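CheC, inhibitor of MCP methylation / FliN fusion protein (Thermotoga maritima, PDB 4HYN) is a flagellar rotor protein (FliY) of the CheC phosphatase family, whose CheC-like domain probably dephosphorylates the chemotaxis response regulator CheY-P. Local coordinates at residues K9-E14 with D186-M191; S119-L124 with I132-P137. All blocks are in the same frame, centred on the assembly; numbering follows the deposited sequence.

Contact 1. Residues K9-E14 with D186-M191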
ATOM      1  N   LYS A   9      -3.270  11.302 -11.222  1.00 21.21           N
ATOM      2  CA  LYS A   9      -3.150  11.373  -9.773  1.00 20.81           C
ATOM      3  C   LYS A   9      -4.539  11.291  -9.146  1.00 20.82           C
ATOM      4  O   LYS A   9      -4.697  10.710  -8.079  1.00 21.02           O
ATOM      5  CB  LYS A   9      -2.482  12.678  -9.333  1.00 23.20           C
ATOM      6  CG  LYS A   9      -0.993  12.770  -9.602  1.00 25.17           C
ATOM      7  CD  LYS A   9      -0.406  13.935  -8.814  1.00 27.25           C
ATOM      8  CE  LYS A   9       1.063  14.104  -9.079  1.00 27.25           C
ATOM      9  NZ  LYS A   9       1.288  14.408 -10.516  1.00 31.34           N
ATOM     10  N   ASP A  10      -5.534  11.908  -9.785  1.00 21.27           N
ATOM     11  CA  ASP A  10      -6.910  11.862  -9.277  1.00 22.24           C
ATOM     12  C   ASP A  10      -7.462  10.431  -9.339  1.00 19.53           C
ATOM     13  O   ASP A  10      -8.216  10.013  -8.461  1.00 18.00           O
ATOM     14  CB  ASP A  10      -7.830  12.815 -10.053  1.00 27.58           C
ATOM     15  CG  ASP A  10      -7.758  14.257  -9.544  1.00 33.21           C
ATOM     16  OD1 ASP A  10      -7.900  14.473  -8.317  1.00 35.36           O
ATOM     17  OD2 ASP A  10      -7.583  15.179 -10.378  1.00 35.50           O
HETATM   18  N   MSE A  11      -7.087   9.690 -10.376  1.00 17.19           N
HETATM   19  CA  MSE A  11      -7.528   8.309 -10.504  1.00 19.28           C
HETATM   20  C   MSE A  11      -6.936   7.486  -9.359  1.00 19.11           C
HETATM   21  O   MSE A  11      -7.630   6.657  -8.765  1.00 17.54           O
HETATM   22  CB  MSE A  11      -7.090   7.705 -11.837  1.00 19.24           C
HETATM   23  CG  MSE A  11      -7.284   6.199 -11.891  1.00 19.69           C
HETATM   24 SE   MSE A  11      -6.246   5.326 -13.257  1.00 28.01          SE
HETATM   25  CE  MSE A  11      -4.508   5.407 -12.413  1.00 23.57           C
ATOM     26  N   ILE A  12      -5.653   7.721  -9.071  1.00 18.02           N
ATOM     27  CA  ILE A  12      -4.940   7.031  -7.999  1.00 17.12           C
ATOM     28  C   ILE A  12      -5.710   7.166  -6.690  1.00 18.55           C
ATOM     29  O   ILE A  12      -5.875   6.192  -5.952  1.00 18.23           O
ATOM     30  CB  ILE A  12      -3.525   7.634  -7.768  1.00 16.53           C
ATOM     31  CG1 ILE A  12      -2.591   7.315  -8.937  1.00 17.60           C
ATOM     32  CG2 ILE A  12      -2.939   7.128  -6.464  1.00 15.21           C
ATOM     33  CD1 ILE A  12      -2.487   5.843  -9.251  1.00 17.36           C
ATOM     34  N   GLY A  13      -6.153   8.389  -6.401  1.00 18.00           N
ATOM     35  CA  GLY A  13      -6.894   8.640  -5.181  1.00 18.32           C
ATOM     36  C   GLY A  13      -8.247   7.958  -5.169  1.00 18.53           C
ATOM     37  O   GLY A  13      -8.646   7.360  -4.170  1.00 19.41           O
ATOM     38  N   GLU A  14      -8.944   8.029  -6.295  1.00 18.09           N
ATOM     39  CA  GLU A  14     -10.259   7.436  -6.417  1.00 18.92           C
ATOM     40  C   GLU A  14     -10.239   5.915  -6.326  1.00 19.67           C
ATOM     41  O   GLU A  14     -10.956   5.337  -5.508  1.00 19.38           O
ATOM     42  CB  GLU A  14     -10.930   7.936  -7.692  1.00 20.12           C
ATOM     43  CG  GLU A  14     -11.143   9.452  -7.660  1.00 23.78           C
ATOM     44  CD  GLU A  14     -11.772  10.018  -8.920  1.00 26.15           C
ATOM     45  OE1 GLU A  14     -12.755  10.778  -8.794  1.00 29.60           O
ATOM     46  OE2 GLU A  14     -11.280   9.726 -10.030  1.00 27.57           O
ATOM     47  N   ASP A 186       4.892   3.945 -14.481  1.00 16.91           N
ATOM     48  CA  ASP A 186       4.624   3.072 -15.622  1.00 20.32           C
ATOM     49  C   ASP A 186       3.313   2.330 -15.398  1.00 18.90           C
ATOM     50  O   ASP A 186       2.488   2.230 -16.301  1.00 17.75           O
ATOM     51  CB  ASP A 186       5.735   2.039 -15.769  1.00 25.71           C
ATOM     52  CG  ASP A 186       6.637   2.316 -16.937  1.00 31.67           C
ATOM     53  OD1 ASP A 186       6.836   1.375 -17.738  1.00 38.56           O
ATOM     54  OD2 ASP A 186       7.157   3.450 -17.053  1.00 34.34           O
ATOM     55  N   LEU A 187       3.160   1.784 -14.194  1.00 16.93           N
ATOM     56  CA  LEU A 187       1.963   1.056 -13.804  1.00 16.88           C
ATOM     57  C   LEU A 187       0.738   1.984 -13.762  1.00 15.77           C
ATOM     58  O   LEU A 187      -0.353   1.586 -14.156  1.00 15.74           O
ATOM     59  CB  LEU A 187       2.167   0.438 -12.426  1.00 19.61           C
ATOM     60  CG  LEU A 187       1.266  -0.752 -12.113  1.00 22.13           C
ATOM     61  CD1 LEU A 187       1.891  -2.009 -12.711  1.00 22.70           C
ATOM     62  CD2 LEU A 187       1.104  -0.904 -10.618  1.00 22.87           C
ATOM     63  N   VAL A 188       0.929   3.209 -13.270  1.00 14.52           N
ATOM     64  CA  VAL A 188      -0.144   4.199 -13.180  1.00 13.82           C
ATOM     65  C   VAL A 188      -0.689   4.538 -14.569  1.00 16.52           C
ATOM     66  O   VAL A 188      -1.909   4.593 -14.765  1.00 14.28           O
ATOM     67  CB  VAL A 188       0.343   5.489 -12.481  1.00 11.59           C
ATOM     68  CG1 VAL A 188      -0.694   6.606 -12.613  1.00 10.30           C
ATOM     69  CG2 VAL A 188       0.617   5.206 -11.026  1.00 10.68           C
ATOM     70  N   LYS A 189       0.218   4.745 -15.526  1.00 17.28           N
ATOM     71  CA  LYS A 189      -0.155   5.061 -16.910  1.00 19.22           C
ATOM     72  C   LYS A 189      -0.943   3.889 -17.504  1.00 17.98           C
ATOM     73  O   LYS A 189      -1.898   4.077 -18.258  1.00 17.06           O
ATOM     74  CB  LYS A 189       1.099   5.317 -17.763  1.00 20.82           C
ATOM     75  CG  LYS A 189       0.793   5.872 -19.147  1.00 28.06           C
ATOM     76  CD  LYS A 189       1.504   5.128 -20.282  1.00 31.48           C
ATOM     77  CE  LYS A 189       2.885   5.712 -20.571  1.00 36.07           C
ATOM     78  NZ  LYS A 189       3.541   5.080 -21.759  1.00 36.41           N
ATOM     79  N   LYS A 190      -0.535   2.679 -17.140  1.00 18.27           N
ATOM     80  CA  LYS A 190      -1.180   1.463 -17.614  1.00 19.16           C
ATOM     81  C   LYS A 190      -2.599   1.375 -17.035  1.00 18.25           C
ATOM     82  O   LYS A 190      -3.542   1.040 -17.748  1.00 16.73           O
ATOM     83  CB  LYS A 190      -0.357   0.240 -17.206  1.00 20.06           C
ATOM     84  CG  LYS A 190      -0.256  -0.842 -18.261  1.00 25.49           C
ATOM     85  CD  LYS A 190      -1.621  -1.377 -18.661  1.00 30.28           C
ATOM     86  CE  LYS A 190      -1.989  -0.919 -20.065  1.00 33.94           C
ATOM     87  NZ  LYS A 190      -3.444  -1.063 -20.368  1.00 37.29           N
HETATM   88  N   MSE A 191      -2.740   1.677 -15.746  1.00 18.19           N
HETATM   89  CA  MSE A 191      -4.046   1.663 -15.091  1.00 19.68           C
HETATM   90  C   MSE A 191      -4.943   2.744 -15.693  1.00 18.72           C
HETATM   91  O   MSE A 191      -6.148   2.573 -15.776  1.00 18.59           O
HETATM   92  CB  MSE A 191      -3.907   1.915 -13.590  1.00 23.20           C
HETATM   93  CG  MSE A 191      -3.198   0.828 -12.806  1.00 28.25           C
HETATM   94 SE   MSE A 191      -2.956   1.387 -10.957  1.00 37.47          SE
HETATM   95  CE  MSE A 191      -4.809   1.720 -10.540  1.00 36.55           C
TER
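Met11 puts its bent tail against the backbone of helix 185-200, and Ile12 beside it presses on Val188. Both methionines, Met11 and Met191, are modelled as selenomethionine. The side chain of Met11 leaves the helix with CG anti to the backbone N (chi1 168°), and the turn about CG-SE then swings the terminal methyl round so that the last two atoms lie against different parts of one helical turn. Its CE is 3.6 Å from the carbonyl O of Val188 and 3.7 Å from CB of Met191, while SE rests 3.7 Å from the carbonyl O of Met191. The selenoether end thus lies along the helix between Val188 and Met191, one turn apart. Met191 answers with a bent chain of its own, and the two side chains cross obliquely, methyl CE to methyl CE at 4.1 Å. Ile12 works differently: its CD1 comes over the isopropyl fork of Val188, 3.6 Å from CG2 and 3.9 Å from CG1, with the two side chains at about a right angle.

Helix 6-30, the first helix of the CheC-like fold, meets the C-terminal helix 185-200 with the short segments inclined at 83° and their axes 10.3 Å apart. A crossing so nearly perpendicular confines the contact to one turn on either helix, its side chains all apolar and buried, though Met11 also touches two backbone carbonyl oxygens.

Further out, Met11 also lies on Tyr192 and Phe195, which extend the apolar surface along helix 185-200, and Ile12 is backed by Val42 of strand 35-46. Val188 meets Leu4 and Glu8, and near the start of its helix the backbone N of Leu187 is hydrogen-bonded to Ser184 OG.

Contact 2. Residues S119-L124 with I132-P137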
ATOM      1  N   SER A 119      -8.032  -8.328  -1.367  1.00 20.23           N
ATOM      2  CA  SER A 119      -9.271  -7.608  -1.606  1.00 20.23           C
ATOM      3  C   SER A 119      -9.021  -6.416  -2.525  1.00 19.33           C
ATOM      4  O   SER A 119      -9.820  -6.143  -3.430  1.00 20.82           O
ATOM      5  CB  SER A 119      -9.865  -7.129  -0.289  1.00 19.60           C
ATOM      6  OG  SER A 119     -10.246  -8.236   0.497  1.00 26.68           O
ATOM      7  N   ALA A 120      -7.914  -5.715  -2.287  1.00 16.82           N
ATOM      8  CA  ALA A 120      -7.537  -4.554  -3.087  1.00 15.72           C
ATOM      9  C   ALA A 120      -7.391  -4.939  -4.556  1.00 14.89           C
ATOM     10  O   ALA A 120      -7.914  -4.259  -5.439  1.00 15.30           O
ATOM     11  CB  ALA A 120      -6.248  -3.966  -2.574  1.00 15.85           C
ATOM     12  N   ALA A 121      -6.680  -6.035  -4.808  1.00 12.85           N
ATOM     13  CA  ALA A 121      -6.480  -6.515  -6.164  1.00 13.23           C
ATOM     14  C   ALA A 121      -7.813  -6.947  -6.779  1.00 13.29           C
ATOM     15  O   ALA A 121      -8.087  -6.667  -7.944  1.00 13.52           O
ATOM     16  CB  ALA A 121      -5.494  -7.661  -6.168  1.00 12.49           C
ATOM     17  N   THR A 122      -8.653  -7.603  -5.983  1.00 13.39           N
ATOM     18  CA  THR A 122      -9.958  -8.055  -6.447  1.00 14.47           C
ATOM     19  C   THR A 122     -10.832  -6.855  -6.794  1.00 16.23           C
ATOM     20  O   THR A 122     -11.508  -6.845  -7.823  1.00 17.72           O
ATOM     21  CB  THR A 122     -10.653  -8.906  -5.383  1.00 14.28           C
ATOM     22  OG1 THR A 122      -9.857 -10.067  -5.118  1.00 16.63           O
ATOM     23  CG2 THR A 122     -12.042  -9.339  -5.845  1.00 13.54           C
ATOM     24  N   SER A 123     -10.800  -5.838  -5.937  1.00 16.43           N
ATOM     25  CA  SER A 123     -11.574  -4.623  -6.149  1.00 14.29           C
ATOM     26  C   SER A 123     -11.061  -3.901  -7.382  1.00 13.99           C
ATOM     27  O   SER A 123     -11.840  -3.416  -8.195  1.00 15.16           O
ATOM     28  CB  SER A 123     -11.459  -3.709  -4.937  1.00 16.57           C
ATOM     29  OG  SER A 123     -12.101  -2.469  -5.175  1.00 20.53           O
ATOM     30  N   LEU A 124      -9.744  -3.852  -7.520  1.00 13.24           N
ATOM     31  CA  LEU A 124      -9.116  -3.200  -8.660  1.00 13.11           C
ATOM     32  C   LEU A 124      -9.465  -3.924  -9.959  1.00 13.66           C
ATOM     33  O   LEU A 124      -9.776  -3.289 -10.968  1.00 15.27           O
ATOM     34  CB  LEU A 124      -7.594  -3.157  -8.473  1.00 12.03           C
ATOM     35  CG  LEU A 124      -6.826  -2.195  -9.389  1.00 12.80           C
ATOM     36  CD1 LEU A 124      -7.374  -0.766  -9.196  1.00 12.96           C
ATOM     37  CD2 LEU A 124      -5.319  -2.246  -9.109  1.00 10.33           C
ATOM     38  N   ILE A 132      -6.400  -9.252 -12.461  1.00 24.89           N
ATOM     39  CA  ILE A 132      -5.064  -8.957 -11.973  1.00 25.70           C
ATOM     40  C   ILE A 132      -4.706  -9.960 -10.879  1.00 25.36           C
ATOM     41  O   ILE A 132      -5.465 -10.158  -9.932  1.00 26.02           O
ATOM     42  CB  ILE A 132      -4.981  -7.524 -11.414  1.00 24.17           C
ATOM     43  CG1 ILE A 132      -5.396  -6.522 -12.491  1.00 25.78           C
ATOM     44  CG2 ILE A 132      -3.567  -7.221 -10.959  1.00 24.15           C
ATOM     45  CD1 ILE A 132      -5.627  -5.112 -11.969  1.00 27.07           C
ATOM     46  N   ASN A 133      -3.578 -10.634 -11.049  1.00 24.99           N
ATOM     47  CA  ASN A 133      -3.127 -11.604 -10.062  1.00 25.95           C
ATOM     48  C   ASN A 133      -1.969 -11.060  -9.219  1.00 25.41           C
ATOM     49  O   ASN A 133      -1.174 -10.243  -9.683  1.00 24.72           O
ATOM     50  CB  ASN A 133      -2.723 -12.910 -10.748  1.00 27.43           C
ATOM     51  CG  ASN A 133      -3.911 -13.639 -11.362  1.00 31.25           C
ATOM     52  OD1 ASN A 133      -3.845 -14.110 -12.497  1.00 32.22           O
ATOM     53  ND2 ASN A 133      -5.010 -13.727 -10.608  1.00 30.63           N
ATOM     54  N   ILE A 134      -1.898 -11.495  -7.967  1.00 25.05           N
ATOM     55  CA  ILE A 134      -0.828 -11.060  -7.078  1.00 24.22           C
ATOM     56  C   ILE A 134      -0.102 -12.228  -6.426  1.00 23.63           C
ATOM     57  O   ILE A 134      -0.697 -13.264  -6.128  1.00 22.84           O
ATOM     58  CB  ILE A 134      -1.330 -10.118  -5.948  1.00 24.24           C
ATOM     59  CG1 ILE A 134      -2.360 -10.823  -5.067  1.00 24.94           C
ATOM     60  CG2 ILE A 134      -1.927  -8.856  -6.528  1.00 25.03           C
ATOM     61  CD1 ILE A 134      -2.712 -10.042  -3.801  1.00 23.99           C
ATOM     62  N   SER A 135       1.205 -12.063  -6.254  1.00 23.24           N
ATOM     63  CA  SER A 135       2.029 -13.063  -5.595  1.00 22.95           C
ATOM     64  C   SER A 135       1.766 -12.915  -4.093  1.00 23.79           C
ATOM     65  O   SER A 135       1.190 -11.912  -3.658  1.00 23.60           O
ATOM     66  CB  SER A 135       3.511 -12.805  -5.901  1.00 23.11           C
ATOM     67  OG  SER A 135       3.910 -11.492  -5.536  1.00 19.31           O
ATOM     68  N   PRO A 136       2.073 -13.954  -3.294  1.00 24.66           N
ATOM     69  CA  PRO A 136       1.822 -13.792  -1.855  1.00 24.73           C
ATOM     70  C   PRO A 136       2.700 -12.654  -1.313  1.00 25.28           C
ATOM     71  O   PRO A 136       3.878 -12.551  -1.660  1.00 24.78           O
ATOM     72  CB  PRO A 136       2.197 -15.164  -1.279  1.00 24.86           C
ATOM     73  CG  PRO A 136       3.156 -15.748  -2.307  1.00 26.08           C
ATOM     74  CD  PRO A 136       2.526 -15.322  -3.607  1.00 25.41           C
ATOM     75  N   PRO A 137       2.115 -11.751  -0.510  1.00 25.70           N
ATOM     76  CA  PRO A 137       2.843 -10.615   0.063  1.00 27.08           C
ATOM     77  C   PRO A 137       4.075 -10.961   0.891  1.00 27.91           C
ATOM     78  O   PRO A 137       3.994 -11.708   1.864  1.00 28.75           O
ATOM     79  CB  PRO A 137       1.769  -9.896   0.894  1.00 27.00           C
ATOM     80  CG  PRO A 137       0.789 -10.970   1.221  1.00 27.87           C
ATOM     81  CD  PRO A 137       0.707 -11.739  -0.075  1.00 27.33           C
TER
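The helix-to-strand return from helix 103-128 into the edge strand 133-143 of the CheC-like fold packs Ala121 and Leu124 against Ile134, within the strand, and Ile132, just ahead of it, after only a short connection. Two pairs of aliphatic groups carry the packing. Ala121 and Ile132 have the nearest CA atoms, 6.5 Å apart, yet the methyl of Ala121 touches the residue two further on: its CB lies 3.8 Å from CG2 of Ile134. That branch is available because Ile134 has its longer arm CG1 between the backbone N and the carbonyl carbon (chi1 61°), which turns CG2 to the helix. One helical turn later, Leu124 meets Ile132. The extended arm of Ile132, with chi2 at 168°, carries CD1 to the forked end of the leucine, where it stands 4.1 Å from both CG and CD2, the two side chains meeting at a slant. Ile132 and Ile134 both send their side chains toward the helix, with Asn133 between them turned away, as the alternation of an extended chain requires.

Ser125 OG is hydrogen-bonded to both Ala121 O and the backbone N of Ile132, linking helix and incoming chain. Strand 133-143 is the outermost strand of the antiparallel sheet on this side, pairing with strand 57-66 through backbone bonds of Asn133 with Thr66 and Ser135 with Glu64. Tyr65 of that neighbour touches both isoleucines, while helix 6-30 lies along another face of helix 103-128, where Ser22 meets Ser119 and Ser123, and Ile18 meets Ser123.

Contact 2 is nested along the chain inside the 171-residue span of chain that contact 1 closes, and the two share one apolar core. Their centres are 16 Å apart, but they meet directly: CE of Met191 lies 3.8 Å from CD1 of Leu124. Ile15 of helix 6-30 and Leu69 each touch both Met191 and Leu124, bridging the two sites. Three helices, 6-30, 103-128 and 185-200, are thus brought together over the sheet. Helices 6-30 and 103-128 fall in the two CheC-like sequence ranges; in CheC phosphatases the corresponding helices carry the active-site motifs, so both contacts probably lie on the helices that bear them here.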